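Local coordinates for protein biotin transporter BioY (Lactococcus lactis subsp. cremoris, PDB 4DVE) that binds biotin within the membrane and probably serves as the substrate-specific S component of an energy-coupling factor ABC transporter, at residues T109-I122 and E131-V143. Residues are numbered along the deposited sequence; the frame is centred on the assembly and turned at random.
Sequences TPFLIGFFLKKLKI and ELIIVLLFGVIFV. With BNG (nonyl beta-D-glucopyranoside), chain F.
Ile113 CG1 slides past Phe138 CB, the two side chains running in opposite directions, in an antiparallel helix hairpin: two successive transmembrane helices of the BioY S component whose axes approach to 8.8 Å at 161°. Packing is tight along the buried side, where two side chains enter knobs-into-holes: Ile113 among Ile134, Val135, Phe138 and Gly139, and Thr109 among Phe138, Gly139, Phe142 and Val143. Thr109 CG2 rests 3.7 Å from Gly139 CA, while Thr109 OG1 bonds back to Ala105 O. With CG anti to its carbonyl carbon (chi1 -59°), Phe138 lays its ring across Leu112, whose CB sits over one face, 3.9 Å from the centroid; Leu112 CD1 in turn covers a face of the Phe142 ring. The Phe116 ring lies nearly parallel to that of Phe138 (10°) but slid aside, centroids 5.3 Å apart, so overlap is slight. An alanine in place of Phe138 would probably leave Leu112 CB and the Phe116 ring without their aromatic partner and open a gap between the helices. Ile134 CD1 packs 3.8 Å from both Leu117 CD2 and Ile122 CG1; on the looser, exposed side, near the Schellman motif ending helix 100-119, Leu120 adds merely a methyl touch on Ile134. Buried Glu131, salt-bridged to Arg185 and Arg188 of helix 170-189, closes this end, its OE2 3.5 Å from Ile122 CG2.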
# COMPACT_ATOMS: atom_id res chain seq x y z
N THR A 109 -2.35 -0.23 6.03
CA THR A 109 -2.76 0.81 5.09
C THR A 109 -4.12 0.54 4.43
O THR A 109 -4.97 1.43 4.43
CB THR A 109 -1.65 1.04 4.04
OG1 THR A 109 -0.51 1.58 4.73
CG2 THR A 109 -2.07 1.97 2.90
N PRO A 110 -4.34 -0.67 3.89
CA PRO A 110 -5.65 -0.89 3.21
C PRO A 110 -6.80 -0.89 4.17
O PRO A 110 -7.87 -0.46 3.81
CB PRO A 110 -5.51 -2.26 2.52
CG PRO A 110 -4.21 -2.80 2.96
CD PRO A 110 -3.40 -1.77 3.63
N PHE A 111 -6.56 -1.32 5.42
CA PHE A 111 -7.61 -1.26 6.42
C PHE A 111 -7.97 0.19 6.74
O PHE A 111 -9.13 0.58 6.75
CB PHE A 111 -7.18 -1.98 7.71
CG PHE A 111 -8.16 -1.78 8.81
CD1 PHE A 111 -7.95 -0.81 9.78
CD2 PHE A 111 -9.38 -2.45 8.79
CE1 PHE A 111 -8.90 -0.58 10.76
CE2 PHE A 111 -10.34 -2.23 9.77
CZ PHE A 111 -10.10 -1.28 10.75
N LEU A 112 -6.96 1.01 7.00
CA LEU A 112 -7.19 2.40 7.29
C LEU A 112 -7.85 3.13 6.14
O LEU A 112 -8.82 3.84 6.36
CB LEU A 112 -5.88 3.09 7.67
CG LEU A 112 -5.31 2.58 9.00
CD1 LEU A 112 -3.84 3.01 9.19
CD2 LEU A 112 -6.18 3.05 10.16
N ILE A 113 -7.32 2.99 4.94
CA ILE A 113 -7.89 3.66 3.77
C ILE A 113 -9.35 3.20 3.54
O ILE A 113 -10.27 4.01 3.41
CB ILE A 113 -7.04 3.44 2.50
CG1 ILE A 113 -5.71 4.22 2.62
CG2 ILE A 113 -7.81 3.87 1.25
CD1 ILE A 113 -4.76 4.05 1.44
N GLY A 114 -9.55 1.88 3.54
CA GLY A 114 -10.88 1.29 3.32
C GLY A 114 -11.89 1.70 4.38
O GLY A 114 -13.06 2.02 4.08
N PHE A 115 -11.44 1.67 5.63
CA PHE A 115 -12.28 2.06 6.76
C PHE A 115 -12.79 3.52 6.67
O PHE A 115 -13.97 3.78 6.92
CB PHE A 115 -11.52 1.90 8.08
CG PHE A 115 -12.33 2.29 9.29
CD1 PHE A 115 -13.18 1.38 9.90
CD2 PHE A 115 -12.25 3.57 9.81
CE1 PHE A 115 -13.95 1.75 11.00
CE2 PHE A 115 -13.01 3.95 10.90
CZ PHE A 115 -13.87 3.03 11.50
N PHE A 116 -11.90 4.46 6.35
CA PHE A 116 -12.31 5.85 6.27
C PHE A 116 -13.07 6.20 4.99
O PHE A 116 -13.96 7.08 5.02
CB PHE A 116 -11.14 6.79 6.56
CG PHE A 116 -10.78 6.84 8.01
CD1 PHE A 116 -11.61 7.50 8.92
CD2 PHE A 116 -9.67 6.17 8.49
CE1 PHE A 116 -11.30 7.53 10.27
CE2 PHE A 116 -9.35 6.19 9.83
CZ PHE A 116 -10.17 6.87 10.73
N LEU A 117 -12.76 5.52 3.89
CA LEU A 117 -13.52 5.70 2.65
C LEU A 117 -14.99 5.31 2.87
O LEU A 117 -15.90 6.01 2.43
CB LEU A 117 -12.97 4.87 1.48
CG LEU A 117 -11.63 5.31 0.91
CD1 LEU A 117 -11.26 4.38 -0.26
CD2 LEU A 117 -11.61 6.79 0.52
N LYS A 118 -15.17 4.19 3.56
CA LYS A 118 -16.48 3.62 3.89
C LYS A 118 -17.20 4.51 4.89
O LYS A 118 -18.32 4.96 4.63
CB LYS A 118 -16.24 2.20 4.42
CG LYS A 118 -17.42 1.33 4.67
CD LYS A 118 -16.95 -0.11 4.83
CE LYS A 118 -17.89 -0.86 5.75
NZ LYS A 118 -17.35 -2.17 6.15
N LYS A 119 -16.53 4.86 5.99
CA LYS A 119 -17.12 5.67 7.07
C LYS A 119 -17.50 7.11 6.66
O LYS A 119 -18.49 7.67 7.16
CB LYS A 119 -16.17 5.74 8.26
CG LYS A 119 -16.74 6.39 9.51
CD LYS A 119 -15.63 6.94 10.41
CE LYS A 119 -16.18 7.60 11.68
NZ LYS A 119 -15.08 8.07 12.56
N LEU A 120 -16.70 7.74 5.81
CA LEU A 120 -17.01 9.08 5.32
C LEU A 120 -17.77 9.07 4.00
O LEU A 120 -17.93 10.12 3.38
CB LEU A 120 -15.72 9.88 5.17
CG LEU A 120 -14.91 10.00 6.47
CD1 LEU A 120 -13.54 10.61 6.20
CD2 LEU A 120 -15.67 10.80 7.52
N LYS A 121 -18.22 7.88 3.55
CA LYS A 121 -19.06 7.73 2.36
C LYS A 121 -18.45 8.31 1.07
O LYS A 121 -19.19 8.79 0.18
CB LYS A 121 -20.46 8.35 2.62
CG LYS A 121 -21.17 7.82 3.87
CD LYS A 121 -22.50 8.53 4.10
CE LYS A 121 -23.45 7.71 4.97
NZ LYS A 121 -24.78 8.36 5.16
N ILE A 122 -17.13 8.23 0.96
CA ILE A 122 -16.37 8.86 -0.14
C ILE A 122 -16.66 8.17 -1.47
O ILE A 122 -16.66 8.77 -2.54
CB ILE A 122 -14.84 8.75 0.13
CG1 ILE A 122 -14.43 9.59 1.34
CG2 ILE A 122 -14.03 9.16 -1.10
CD1 ILE A 122 -14.70 11.08 1.23
N GLU A 131 -10.90 11.63 -1.02
CA GLU A 131 -10.27 10.34 -1.19
C GLU A 131 -8.74 10.47 -1.24
O GLU A 131 -8.02 9.67 -0.61
CB GLU A 131 -10.78 9.65 -2.47
CG GLU A 131 -10.20 8.25 -2.73
CD GLU A 131 -11.18 7.34 -3.47
OE1 GLU A 131 -10.85 6.15 -3.75
OE2 GLU A 131 -12.29 7.80 -3.77
N LEU A 132 -8.26 11.47 -1.98
CA LEU A 132 -6.82 11.71 -2.13
C LEU A 132 -6.18 12.02 -0.76
O LEU A 132 -5.10 11.54 -0.46
CB LEU A 132 -6.53 12.85 -3.13
CG LEU A 132 -5.05 13.24 -3.33
CD1 LEU A 132 -4.17 12.04 -3.71
CD2 LEU A 132 -4.90 14.37 -4.35
N ILE A 133 -6.87 12.81 0.05
CA ILE A 133 -6.35 13.14 1.36
C ILE A 133 -6.27 11.89 2.26
O ILE A 133 -5.29 11.72 2.98
CB ILE A 133 -7.14 14.27 2.03
CG1 ILE A 133 -7.01 15.57 1.21
CG2 ILE A 133 -6.70 14.46 3.48
CD1 ILE A 133 -5.57 15.95 0.82
N ILE A 134 -7.29 11.04 2.22
CA ILE A 134 -7.26 9.76 2.97
C ILE A 134 -6.11 8.88 2.50
O ILE A 134 -5.36 8.29 3.32
CB ILE A 134 -8.62 9.02 2.87
CG1 ILE A 134 -9.71 9.83 3.58
CG2 ILE A 134 -8.54 7.59 3.46
CD1 ILE A 134 -11.12 9.45 3.12
N VAL A 135 -5.91 8.80 1.18
CA VAL A 135 -4.83 8.00 0.64
C VAL A 135 -3.47 8.59 1.07
O VAL A 135 -2.58 7.86 1.48
CB VAL A 135 -4.92 7.83 -0.90
CG1 VAL A 135 -3.64 7.19 -1.45
CG2 VAL A 135 -6.16 6.99 -1.26
N LEU A 136 -3.33 9.91 1.01
CA LEU A 136 -2.11 10.59 1.45
C LEU A 136 -1.83 10.29 2.93
O LEU A 136 -0.70 9.92 3.33
CB LEU A 136 -2.29 12.10 1.28
CG LEU A 136 -1.22 13.17 1.09
CD1 LEU A 136 -1.54 14.43 1.91
CD2 LEU A 136 0.22 12.72 1.22
N LEU A 137 -2.87 10.46 3.75
CA LEU A 137 -2.68 10.29 5.19
C LEU A 137 -2.20 8.89 5.54
O LEU A 137 -1.22 8.73 6.31
CB LEU A 137 -3.96 10.63 5.93
CG LEU A 137 -4.00 11.03 7.39
CD1 LEU A 137 -3.11 12.24 7.69
CD2 LEU A 137 -5.47 11.35 7.73
N PHE A 138 -2.84 7.88 4.98
CA PHE A 138 -2.57 6.51 5.39
C PHE A 138 -1.64 5.71 4.50
O PHE A 138 -0.93 4.84 5.00
CB PHE A 138 -3.85 5.77 5.64
CG PHE A 138 -4.69 6.41 6.70
CD1 PHE A 138 -4.24 6.51 7.99
CD2 PHE A 138 -5.95 6.90 6.40
CE1 PHE A 138 -5.02 7.09 8.98
CE2 PHE A 138 -6.73 7.50 7.37
CZ PHE A 138 -6.27 7.59 8.67
N GLY A 139 -1.62 6.02 3.21
CA GLY A 139 -0.72 5.36 2.29
C GLY A 139 0.64 6.02 2.18
O GLY A 139 1.58 5.40 1.75
N VAL A 140 0.74 7.30 2.53
CA VAL A 140 1.99 8.04 2.39
C VAL A 140 2.54 8.48 3.76
O VAL A 140 3.60 7.99 4.15
CB VAL A 140 1.86 9.24 1.43
CG1 VAL A 140 3.21 9.98 1.33
CG2 VAL A 140 1.36 8.75 0.06
N ILE A 141 1.82 9.32 4.50
CA ILE A 141 2.32 9.87 5.75
C ILE A 141 2.52 8.81 6.86
O ILE A 141 3.61 8.73 7.46
CB ILE A 141 1.47 11.05 6.29
CG1 ILE A 141 1.31 12.16 5.22
CG2 ILE A 141 2.11 11.58 7.56
CD1 ILE A 141 2.62 12.75 4.67
N PHE A 142 1.47 8.02 7.11
CA PHE A 142 1.52 6.89 8.07
C PHE A 142 2.66 5.93 7.72
O PHE A 142 3.52 5.65 8.55
CB PHE A 142 0.18 6.13 8.07
CG PHE A 142 0.20 4.84 8.84
CD1 PHE A 142 0.33 4.85 10.24
CD2 PHE A 142 0.11 3.63 8.19
CE1 PHE A 142 0.33 3.66 10.96
CE2 PHE A 142 0.13 2.44 8.89
CZ PHE A 142 0.23 2.44 10.27
N VAL A 143 2.68 5.45 6.48
CA VAL A 143 3.73 4.53 6.02
C VAL A 143 5.17 5.08 6.18
O VAL A 143 6.03 4.40 6.78
CB VAL A 143 3.47 4.07 4.58
CG1 VAL A 143 4.67 3.32 3.97
CG2 VAL A 143 2.17 3.23 4.54
C1 BNG F . -13.59 -4.26 9.27
C2 BNG F . -14.78 -3.77 8.46
C3 BNG F . -15.14 -2.34 8.83
C4 BNG F . -15.26 -2.18 10.34
C5 BNG F . -14.05 -2.77 11.05
C6 BNG F . -14.20 -2.69 12.56
C1' BNG F . -12.08 -6.06 9.47
C2' BNG F . -11.24 -6.63 8.34
C3' BNG F . -10.33 -7.75 8.83
C4' BNG F . -8.96 -7.67 8.17
C5' BNG F . -8.45 -9.06 7.81
C6' BNG F . -7.00 -9.24 8.22
C7' BNG F . -6.23 -10.06 7.19
C8' BNG F . -4.83 -10.40 7.69
C9' BNG F . -4.02 -11.09 6.61
O1 BNG F . -13.34 -5.63 8.96
O2 BNG F . -14.46 -3.82 7.06
O3 BNG F . -16.39 -1.98 8.22
O4 BNG F . -15.38 -0.79 10.68
O5 BNG F . -13.89 -4.14 10.66
O6 BNG F . -14.01 -3.99 13.14